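Local coordinates for CAG pathogenicity island protein 13 (PDB 2G3V) that is of unknown function but is encoded in the cag pathogenicity island of Helicobacter pylori and probably belongs to its type IV secretion system, at residues G120-F125 / Q142-Y146. Sequence-based numbering, arbitrary orientation.
Sequences GIFLPF and QIELY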
loop_
_atom_site.group_PDB
_atom_site.type_symbol
_atom_site.label_atom_id
_atom_site.label_comp_id
_atom_site.label_asym_id
_atom_site.label_seq_id
_atom_site.Cartn_x
_atom_site.Cartn_y
_atom_site.Cartn_z
ATOM N N GLY A 120 3.746 -3.044 0.077
ATOM C CA GLY A 120 4.847 -2.180 -0.320
ATOM C C GLY A 120 4.446 -0.859 -0.967
ATOM O O GLY A 120 5.254 0.066 -1.086
ATOM N N ILE A 121 3.198 -0.752 -1.389
ATOM C CA ILE A 121 2.740 0.484 -1.989
ATOM C C ILE A 121 2.486 1.545 -0.929
ATOM O O ILE A 121 2.681 2.731 -1.169
ATOM C CB ILE A 121 1.446 0.252 -2.776
ATOM C CG1 ILE A 121 1.755 -0.613 -3.993
ATOM C CG2 ILE A 121 0.809 1.586 -3.176
ATOM C CD1 ILE A 121 0.531 -0.998 -4.777
ATOM N N PHE A 122 2.085 1.107 0.259
ATOM C CA PHE A 122 1.735 2.034 1.323
ATOM C C PHE A 122 2.781 2.286 2.397
ATOM O O PHE A 122 2.775 3.348 3.015
ATOM C CB PHE A 122 0.426 1.567 1.962
ATOM C CG PHE A 122 -0.628 1.182 0.956
ATOM C CD1 PHE A 122 -1.315 2.152 0.240
ATOM C CD2 PHE A 122 -0.863 -0.161 0.657
ATOM C CE1 PHE A 122 -2.214 1.798 -0.771
ATOM C CE2 PHE A 122 -1.764 -0.529 -0.356
ATOM C CZ PHE A 122 -2.434 0.453 -1.071
ATOM N N LEU A 123 3.673 1.323 2.613
ATOM C CA LEU A 123 4.716 1.435 3.639
ATOM C C LEU A 123 5.591 2.706 3.652
ATOM O O LEU A 123 5.888 3.240 4.715
ATOM C CB LEU A 123 5.610 0.187 3.593
ATOM C CG LEU A 123 5.238 -1.000 4.502
ATOM C CD1 LEU A 123 3.775 -0.985 4.831
ATOM C CD2 LEU A 123 5.624 -2.319 3.824
ATOM N N PRO A 124 6.008 3.208 2.478
ATOM C CA PRO A 124 6.848 4.420 2.368
ATOM C C PRO A 124 6.226 5.690 2.967
ATOM O O PRO A 124 6.916 6.672 3.232
ATOM C CB PRO A 124 7.051 4.565 0.860
ATOM C CG PRO A 124 7.013 3.165 0.389
ATOM C CD PRO A 124 5.848 2.580 1.155
ATOM N N PHE A 125 4.914 5.663 3.159
ATOM C CA PHE A 125 4.201 6.800 3.719
ATOM C C PHE A 125 3.588 6.445 5.064
ATOM O O PHE A 125 2.847 7.236 5.630
ATOM C CB PHE A 125 3.086 7.252 2.768
ATOM C CG PHE A 125 3.581 7.860 1.486
ATOM C CD1 PHE A 125 4.179 9.120 1.478
ATOM C CD2 PHE A 125 3.465 7.162 0.285
ATOM C CE1 PHE A 125 4.666 9.680 0.287
ATOM C CE2 PHE A 125 3.944 7.706 -0.919
ATOM C CZ PHE A 125 4.549 8.969 -0.919
ATOM N N GLN A 142 8.932 11.093 -4.638
ATOM C CA GLN A 142 8.099 9.944 -4.360
ATOM C C GLN A 142 6.664 10.431 -4.340
ATOM O O GLN A 142 5.777 9.795 -4.905
ATOM C CB GLN A 142 8.475 9.321 -3.011
ATOM C CG GLN A 142 7.904 7.915 -2.793
ATOM C CD GLN A 142 8.355 7.282 -1.492
ATOM O OE1 GLN A 142 7.991 7.742 -0.407
ATOM N NE2 GLN A 142 9.153 6.218 -1.589
ATOM N N ILE A 143 6.444 11.578 -3.705
ATOM C CA ILE A 143 5.105 12.160 -3.606
ATOM C C ILE A 143 4.608 12.533 -5.006
ATOM O O ILE A 143 3.465 12.281 -5.357
ATOM C CB ILE A 143 5.125 13.409 -2.687
ATOM C CG1 ILE A 143 5.428 12.984 -1.248
ATOM C CG2 ILE A 143 3.815 14.165 -2.784
ATOM C CD1 ILE A 143 5.501 14.140 -0.262
ATOM N N GLU A 144 5.482 13.129 -5.805
ATOM C CA GLU A 144 5.125 13.515 -7.166
ATOM C C GLU A 144 4.761 12.273 -7.987
ATOM O O GLU A 144 3.715 12.222 -8.639
ATOM C CB GLU A 144 6.301 14.240 -7.824
ATOM C CG GLU A 144 5.884 15.198 -8.940
ATOM C CD GLU A 144 4.945 16.300 -8.440
ATOM O OE1 GLU A 144 5.355 17.085 -7.549
ATOM O OE2 GLU A 144 3.795 16.378 -8.930
ATOM N N LEU A 145 5.633 11.268 -7.936
ATOM C CA LEU A 145 5.421 10.017 -8.653
ATOM C C LEU A 145 4.072 9.405 -8.292
ATOM O O LEU A 145 3.267 9.108 -9.168
ATOM C CB LEU A 145 6.551 9.029 -8.326
ATOM C CG LEU A 145 6.619 7.746 -9.166
ATOM C CD1 LEU A 145 7.018 8.070 -10.608
ATOM C CD2 LEU A 145 7.616 6.808 -8.554
ATOM N N TYR A 146 3.826 9.226 -6.997
ATOM C CA TYR A 146 2.568 8.638 -6.543
ATOM C C TYR A 146 1.382 9.433 -7.060
ATOM O O TYR A 146 0.394 8.867 -7.540
ATOM C CB TYR A 146 2.513 8.586 -5.004
ATOM C CG TYR A 146 3.012 7.280 -4.409
ATOM C CD1 TYR A 146 2.125 6.368 -3.836
ATOM C CD2 TYR A 146 4.369 6.946 -4.449
ATOM C CE1 TYR A 146 2.577 5.145 -3.314
ATOM C CE2 TYR A 146 4.832 5.739 -3.941
ATOM C CZ TYR A 146 3.935 4.840 -3.373
ATOM O OH TYR A 146 4.404 3.655 -2.868
#
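Tyr146 OH donates a short hydrogen bond of 2.6 Å to Ile121 O, a backbone carbonyl in the loop between helices 82-105 and 128-133. The hydroxyl meets this oxygen at a C=O...donor angle of 125° and is tilted out of the carbonyl plane, tying the far end of the phenol to the main chain. Beside this bond, Ile121 CG2 packs 4.0 Å from Tyr146 CE1. Phe125 drives its edge into one face of the same phenol: Phe125 CE2 stands over the ring centre, 3.4 Å above the plane. With the planes at 85° and centroids 4.8 Å apart, this is a T-shaped stack. Phe125 CG lies anti to its own carbonyl carbon (chi1 -68°), a rotation that sends the ring toward the helix, where Phe125 CE1 also meets Ile143 CG1 at 3.7 Å. The amide of Gln142, at the end of an extended side chain, reaches across to Pro124 and Phe125. Its OE1 sits 3.5 Å from Pro124 CB and over the rim of one face of the Phe125 ring; this buried oxygen has no hydrogen-bonding partner in the model. Helix 82-105 packs against the same residues, Leu92 on Phe125 and Val88 on Ile143. A T-shaped aromatic pair and a tyrosine-to-carbonyl bond thus join helix 136-149 to an interhelical loop at a partly buried site in this all-helical CagS fold.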